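Cycloalternan-forming enzyme (Listeria monocytogenes serovar 1/2a, PDB 5F7U) is a large multidomain protein of glycoside hydrolase family 31, built around a TIM barrel and carrying a family 6 carbohydrate-binding module. Local coordinates at residues W363-W368 and V625-W630; A708-A713 and S839-V844. The protein carries 1 engineered substitution. All blocks are in the same frame, centred on the assembly; numbering follows the deposited sequence. Where two conformers were deposited one is given.

Contact 1: W363-W368 and V625-W630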
loop_
_atom_site.group_PDB
_atom_site.type_symbol
_atom_site.label_atom_id
_atom_site.label_comp_id
_atom_site.label_asym_id
_atom_site.label_seq_id
_atom_site.Cartn_x
_atom_site.Cartn_y
_atom_site.Cartn_z
ATOM N N TRP A 363 1.894 -5.277 18.132
ATOM C CA TRP A 363 1.473 -3.941 18.569
ATOM C C TRP A 363 1.393 -2.903 17.463
ATOM O O TRP A 363 0.592 -1.979 17.543
ATOM C CB TRP A 363 2.318 -3.417 19.738
ATOM C CG TRP A 363 3.710 -2.902 19.419
ATOM C CD1 TRP A 363 4.894 -3.588 19.572
ATOM C CD2 TRP A 363 4.064 -1.589 18.944
ATOM N NE1 TRP A 363 5.950 -2.788 19.208
ATOM C CE2 TRP A 363 5.478 -1.553 18.835
ATOM C CE3 TRP A 363 3.327 -0.437 18.618
ATOM C CZ2 TRP A 363 6.173 -0.408 18.399
ATOM C CZ3 TRP A 363 4.017 0.710 18.178
ATOM C CH2 TRP A 363 5.435 0.709 18.075
ATOM N N ALA A 364 2.194 -3.081 16.416
ATOM C CA ALA A 364 2.137 -2.177 15.278
ATOM C C ALA A 364 0.773 -2.199 14.567
ATOM O O ALA A 364 0.440 -1.245 13.860
ATOM C CB ALA A 364 3.276 -2.484 14.309
ATOM N N PHE A 365 -0.004 -3.262 14.787
ATOM C CA PHE A 365 -1.303 -3.468 14.112
ATOM C C PHE A 365 -2.538 -3.069 14.914
ATOM O O PHE A 365 -3.671 -3.273 14.459
ATOM C CB PHE A 365 -1.354 -4.900 13.571
ATOM C CG PHE A 365 -0.278 -5.136 12.565
ATOM C CD1 PHE A 365 -0.448 -4.707 11.246
ATOM C CD2 PHE A 365 0.954 -5.669 12.959
ATOM C CE1 PHE A 365 0.585 -4.830 10.315
ATOM C CE2 PHE A 365 1.989 -5.798 12.043
ATOM C CZ PHE A 365 1.804 -5.387 10.714
ATOM N N GLY A 366 -2.322 -2.499 16.102
ATOM C CA GLY A 366 -3.409 -1.869 16.849
ATOM C C GLY A 366 -3.491 -0.380 16.526
ATOM O O GLY A 366 -2.777 0.124 15.629
ATOM N N LEU A 367 -4.322 0.354 17.264
ATOM C CA LEU A 367 -4.480 1.773 16.955
ATOM C C LEU A 367 -3.254 2.582 17.409
ATOM O O LEU A 367 -2.789 2.406 18.539
ATOM C CB LEU A 367 -5.724 2.348 17.635
ATOM C CG LEU A 367 -5.969 3.869 17.562
ATOM C CD1 LEU A 367 -6.202 4.309 16.113
ATOM C CD2 LEU A 367 -7.170 4.213 18.451
ATOM N N TRP A 368 -2.782 3.463 16.521
ATOM C CA TRP A 368 -1.766 4.456 16.854
ATOM C C TRP A 368 -2.396 5.804 17.129
ATOM O O TRP A 368 -3.184 6.278 16.317
ATOM C CB TRP A 368 -0.800 4.656 15.696
ATOM C CG TRP A 368 0.072 3.497 15.374
ATOM C CD1 TRP A 368 -0.318 2.282 14.884
ATOM C CD2 TRP A 368 1.501 3.468 15.461
ATOM N NE1 TRP A 368 0.802 1.480 14.673
ATOM C CE2 TRP A 368 1.922 2.184 15.034
ATOM C CE3 TRP A 368 2.468 4.394 15.886
ATOM C CZ2 TRP A 368 3.270 1.805 14.992
ATOM C CZ3 TRP A 368 3.838 3.999 15.859
ATOM C CH2 TRP A 368 4.210 2.717 15.401
ATOM N N VAL A 625 4.570 -2.490 -0.795
ATOM C CA VAL A 625 4.539 -1.742 0.476
ATOM C C VAL A 625 3.175 -2.051 1.108
ATOM O O VAL A 625 2.160 -1.433 0.782
ATOM C CB VAL A 625 4.781 -0.225 0.275
ATOM C CG1 VAL A 625 4.675 0.530 1.607
ATOM C CG2 VAL A 625 6.159 -0.002 -0.333
ATOM N N SER A 626 3.175 -3.044 1.991
ATOM C CA SER A 626 1.950 -3.620 2.541
ATOM C C SER A 626 1.574 -2.977 3.870
ATOM O O SER A 626 0.394 -2.802 4.152
ATOM C CB SER A 626 2.193 -5.119 2.739
ATOM O OG SER A 626 1.107 -5.790 3.371
ATOM N N TYR A 627 2.578 -2.635 4.685
ATOM C CA TYR A 627 2.299 -2.077 6.022
ATOM C C TYR A 627 2.102 -0.583 5.883
ATOM O O TYR A 627 2.998 0.221 6.193
ATOM C CB TYR A 627 3.418 -2.392 7.008
ATOM C CG TYR A 627 3.650 -3.875 7.278
ATOM C CD1 TYR A 627 2.724 -4.875 6.877
ATOM C CD2 TYR A 627 4.818 -4.277 7.930
ATOM C CE1 TYR A 627 2.984 -6.224 7.137
ATOM C CE2 TYR A 627 5.072 -5.612 8.212
ATOM C CZ TYR A 627 4.164 -6.582 7.814
ATOM O OH TYR A 627 4.462 -7.912 8.086
ATOM N N TRP A 628 0.919 -0.233 5.386
ATOM C CA TRP A 628 0.610 1.128 4.961
ATOM C C TRP A 628 -0.427 1.755 5.900
ATOM O O TRP A 628 -1.409 1.104 6.276
ATOM C CB TRP A 628 0.126 1.100 3.508
ATOM C CG TRP A 628 -0.379 2.432 2.978
ATOM C CD1 TRP A 628 0.335 3.366 2.271
ATOM C CD2 TRP A 628 -1.704 2.948 3.102
ATOM N NE1 TRP A 628 -0.452 4.435 1.969
ATOM C CE2 TRP A 628 -1.712 4.212 2.470
ATOM C CE3 TRP A 628 -2.896 2.460 3.686
ATOM C CZ2 TRP A 628 -2.866 4.994 2.374
ATOM C CZ3 TRP A 628 -4.045 3.261 3.638
ATOM C CH2 TRP A 628 -4.024 4.502 2.960
ATOM N N ALA A 629 -0.197 3.031 6.230
ATOM C CA ALA A 629 -1.087 3.814 7.087
ATOM C C ALA A 629 -1.508 5.085 6.380
ATOM O O ALA A 629 -0.897 5.495 5.401
ATOM C CB ALA A 629 -0.375 4.206 8.376
ATOM N N TRP A 630 -2.513 5.738 6.955
ATOM C CA TRP A 630 -2.856 7.113 6.588
ATOM C C TRP A 630 -3.326 7.823 7.845
ATOM O O TRP A 630 -3.669 7.163 8.834
ATOM C CB TRP A 630 -3.923 7.141 5.475
ATOM C CG TRP A 630 -5.292 6.607 5.882
ATOM C CD1 TRP A 630 -5.581 5.347 6.376
ATOM C CD2 TRP A 630 -6.539 7.299 5.801
ATOM N NE1 TRP A 630 -6.935 5.234 6.630
ATOM C CE2 TRP A 630 -7.552 6.406 6.273
ATOM C CE3 TRP A 630 -6.913 8.577 5.363
ATOM C CZ2 TRP A 630 -8.918 6.773 6.343
ATOM C CZ3 TRP A 630 -8.288 8.942 5.411
ATOM C CH2 TRP A 630 -9.261 8.038 5.908
#
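Phe365 and Tyr627 form a T-shaped aromatic pair. Phe365 supplies the edge. Its CZ lies 3.8 Å above the Tyr627 ring, over the centre. The planes stand at 82° and the centroids are 5.2 Å apart. Phe365 CZ is 3.9 Å from Tyr627 CE1, and Phe365 CE1 reaches Tyr627 CD1 at 4.0 Å. In both residues CG is anti to the carbonyl carbon, with chi1 -62°. In Phe365 this carries the ring tip across to the tyrosine face.

The polar bonds nearby are made within 363-368 or to a helix outside the two segments. Trp368 NE1 donates to Ala364 O at 2.9 Å, nearly straight at 168°. The acceptor lies in the indole plane, while the donor stands above the carbonyl plane. This bond ties the first barrel strand back to the 3-10 turn before it. The Tyr627 hydroxyl is bonded to Ala709 O.

Both rings are buried at the lead-ins to strands 367-369 and 628-631, the first and seventh of the TIM barrel. Phe365 also packs on Ile657 of strand 657-660, the eighth. Helix 702-715 borders both rings, through Leu702 and Ala709 at Phe365 and Thr712 and Ala713 at Tyr627.

Contact 2: A708-A713 and S839-V844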
loop_
_atom_site.group_PDB
_atom_site.type_symbol
_atom_site.label_atom_id
_atom_site.label_comp_id
_atom_site.label_asym_id
_atom_site.label_seq_id
_atom_site.Cartn_x
_atom_site.Cartn_y
_atom_site.Cartn_z
ATOM N N ALA A 708 -2.236 -12.182 8.440
ATOM C CA ALA A 708 -2.043 -11.563 7.114
ATOM C C ALA A 708 -0.731 -10.779 7.050
ATOM O O ALA A 708 -0.048 -10.800 6.025
ATOM C CB ALA A 708 -3.222 -10.672 6.735
ATOM N N ALA A 709 -0.363 -10.123 8.147
ATOM C CA ALA A 709 0.915 -9.400 8.204
ATOM C C ALA A 709 2.103 -10.362 7.999
ATOM O O ALA A 709 3.046 -10.057 7.259
ATOM C CB ALA A 709 1.046 -8.649 9.523
ATOM N N LYS A 710 2.025 -11.539 8.604
ATOM C CA LYS A 710 3.060 -12.553 8.430
ATOM C C LYS A 710 3.081 -13.074 7.000
ATOM O O LYS A 710 4.157 -13.321 6.461
ATOM C CB LYS A 710 2.849 -13.704 9.435
ATOM C CG LYS A 710 3.755 -14.920 9.264
ATOM C CD LYS A 710 5.156 -14.684 9.784
ATOM C CE LYS A 710 5.776 -15.947 10.381
ATOM N NZ LYS A 710 5.556 -17.180 9.568
ATOM N N ASP A 711 1.899 -13.225 6.395
ATOM C CA ASP A 711 1.806 -13.679 5.000
ATOM C C ASP A 711 2.443 -12.675 4.034
ATOM O O ASP A 711 3.013 -13.061 3.010
ATOM C CB ASP A 711 0.370 -13.962 4.582
ATOM C CG ASP A 711 0.291 -14.946 3.403
ATOM O OD1 ASP A 711 1.070 -15.926 3.376
ATOM O OD2 ASP A 711 -0.568 -14.750 2.525
ATOM N N THR A 712 2.354 -11.388 4.363
ATOM C CA THR A 712 3.103 -10.377 3.583
ATOM C C THR A 712 4.609 -10.650 3.658
ATOM O O THR A 712 5.306 -10.649 2.639
ATOM C CB THR A 712 2.849 -8.958 4.105
ATOM O OG1 THR A 712 1.484 -8.605 3.901
ATOM C CG2 THR A 712 3.757 -7.953 3.355
ATOM N N ALA A 713 5.099 -10.855 4.874
ATOM C CA ALA A 713 6.539 -11.001 5.114
ATOM C C ALA A 713 7.061 -12.285 4.485
ATOM O O ALA A 713 8.165 -12.296 3.913
ATOM C CB ALA A 713 6.841 -10.965 6.611
ATOM N N SER A 839 -3.592 -21.531 7.588
ATOM C CA SER A 839 -2.459 -21.601 8.505
ATOM C C SER A 839 -2.508 -20.374 9.397
ATOM O O SER A 839 -2.227 -19.261 8.935
ATOM C CB SER A 839 -1.143 -21.634 7.722
ATOM O OG SER A 839 -0.085 -22.155 8.507
ATOM N N PHE A 840 -2.882 -20.573 10.660
ATOM C CA PHE A 840 -2.973 -19.491 11.636
ATOM C C PHE A 840 -1.628 -19.251 12.344
ATOM O O PHE A 840 -1.024 -20.179 12.869
ATOM C CB PHE A 840 -4.075 -19.837 12.651
ATOM C CG PHE A 840 -4.125 -18.937 13.842
ATOM C CD1 PHE A 840 -4.203 -17.540 13.702
ATOM C CD2 PHE A 840 -4.107 -19.489 15.134
ATOM C CE1 PHE A 840 -4.249 -16.719 14.817
ATOM C CE2 PHE A 840 -4.173 -18.669 16.253
ATOM C CZ PHE A 840 -4.228 -17.285 16.093
ATOM N N TYR A 841 -1.183 -17.995 12.348
ATOM C CA TYR A 841 0.018 -17.596 13.065
ATOM C C TYR A 841 -0.314 -17.278 14.512
ATOM O O TYR A 841 -0.841 -16.201 14.826
ATOM C CB TYR A 841 0.635 -16.377 12.386
ATOM C CG TYR A 841 1.952 -15.908 12.968
ATOM C CD1 TYR A 841 2.995 -16.806 13.233
ATOM C CD2 TYR A 841 2.166 -14.549 13.210
ATOM C CE1 TYR A 841 4.205 -16.360 13.755
ATOM C CE2 TYR A 841 3.371 -14.089 13.718
ATOM C CZ TYR A 841 4.381 -14.993 13.990
ATOM O OH TYR A 841 5.566 -14.522 14.494
ATOM N N ASP A 842 -0.002 -18.218 15.396
ATOM C CA ASP A 842 -0.421 -18.098 16.778
ATOM C C ASP A 842 0.676 -17.372 17.581
ATOM O O ASP A 842 1.490 -18.001 18.262
ATOM C CB ASP A 842 -0.777 -19.487 17.312
ATOM C CG ASP A 842 -1.287 -19.474 18.742
ATOM O OD1 ASP A 842 -1.429 -18.400 19.350
ATOM O OD2 ASP A 842 -1.530 -20.577 19.254
ATOM N N ASP A 843 0.667 -16.040 17.480
ATOM C CA ASP A 843 1.684 -15.170 18.100
ATOM C C ASP A 843 1.675 -15.264 19.628
ATOM O O ASP A 843 2.718 -15.090 20.272
ATOM C CB ASP A 843 1.473 -13.697 17.685
ATOM C CG ASP A 843 2.605 -12.774 18.155
ATOM O OD1 ASP A 843 3.792 -13.062 17.870
ATOM O OD2 ASP A 843 2.322 -11.737 18.805
ATOM N N VAL A 844 0.501 -15.510 20.206
ATOM C CA VAL A 844 0.358 -15.629 21.665
ATOM C C VAL A 844 1.198 -16.794 22.184
ATOM O O VAL A 844 1.786 -16.708 23.270
ATOM C CB VAL A 844 -1.143 -15.683 22.085
ATOM C CG1 VAL A 844 -1.367 -16.208 23.512
ATOM C CG2 VAL A 844 -1.769 -14.299 21.936
#
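Lys710 and Tyr841 have the nearest CA atoms of the two segments, 7.5 Å apart. Segment 708-713 is regular helix within 702-715, with Thr712 N bonded to Ala708 O and Ala713 N to Ala709 O. Residues 839-841 belong to strand 835-842, an outermost strand of an antiparallel sheet within this chain. The contact is packing between a helix that follows the last TIM-barrel strand and the edge strand of a later beta sheet. Just before the helical segment, Thr707 OG1 bonds to Tyr841 N, so the helix also holds the strand backbone beside the ring.

Both CB atoms point toward the opposing segment. Tyr841 has CG anti to the backbone N, chi1 -176°, which sets the ring against the helix. Lys710 approaches one face of that ring, and the two side chains cross at about a right angle. Lys710 CE lies 3.7 Å above the ring plane, offset toward the rim. Its nearest ring atom is Tyr841 CE1, also 3.7 Å away. This is a CH-pi contact, with CE 4.1 Å from the centroid. Lys710 CB meets Tyr841 CD2 directly at 3.9 Å; the bends at chi2, chi3 and chi4 bring CE back over the ring. Met849 of the adjacent strand 848-857 touches both side chains.

Lys710 NZ makes an off-centre cation-pi contact, 4.9 Å from the Tyr841 centroid. The same ammonium forms a salt bridge with Asp714, one turn on. That carboxylate is probably the stronger electrostatic partner, and the ring is met mainly by the CB and CE methylenes. The residues are partly exposed, so solvent would probably weaken the electrostatic part.

In the fold
From the N terminus, the chain enters the TIM barrel at 363-368 and runs through most of its strands before 625-630. Contact 1 closes this loop of 256 residues and joins the lead-ins of strands one and seven. The chain then passes strand 657-660 and reaches helix 702-715. Contact 2 closes a second, mostly non-helical loop of 125 residues, joining that helix to the edge strand 835-842 of a later beta sheet. The loops follow in series and neither nest nor cross. Segment 708-713 bridges them: Ala709 CB packs against Phe365 CZ at 3.6 Å, and Thr712 OG1 is probably hydrogen-bonded to Ser626 OG. The helix thus lies between barrel and sheet.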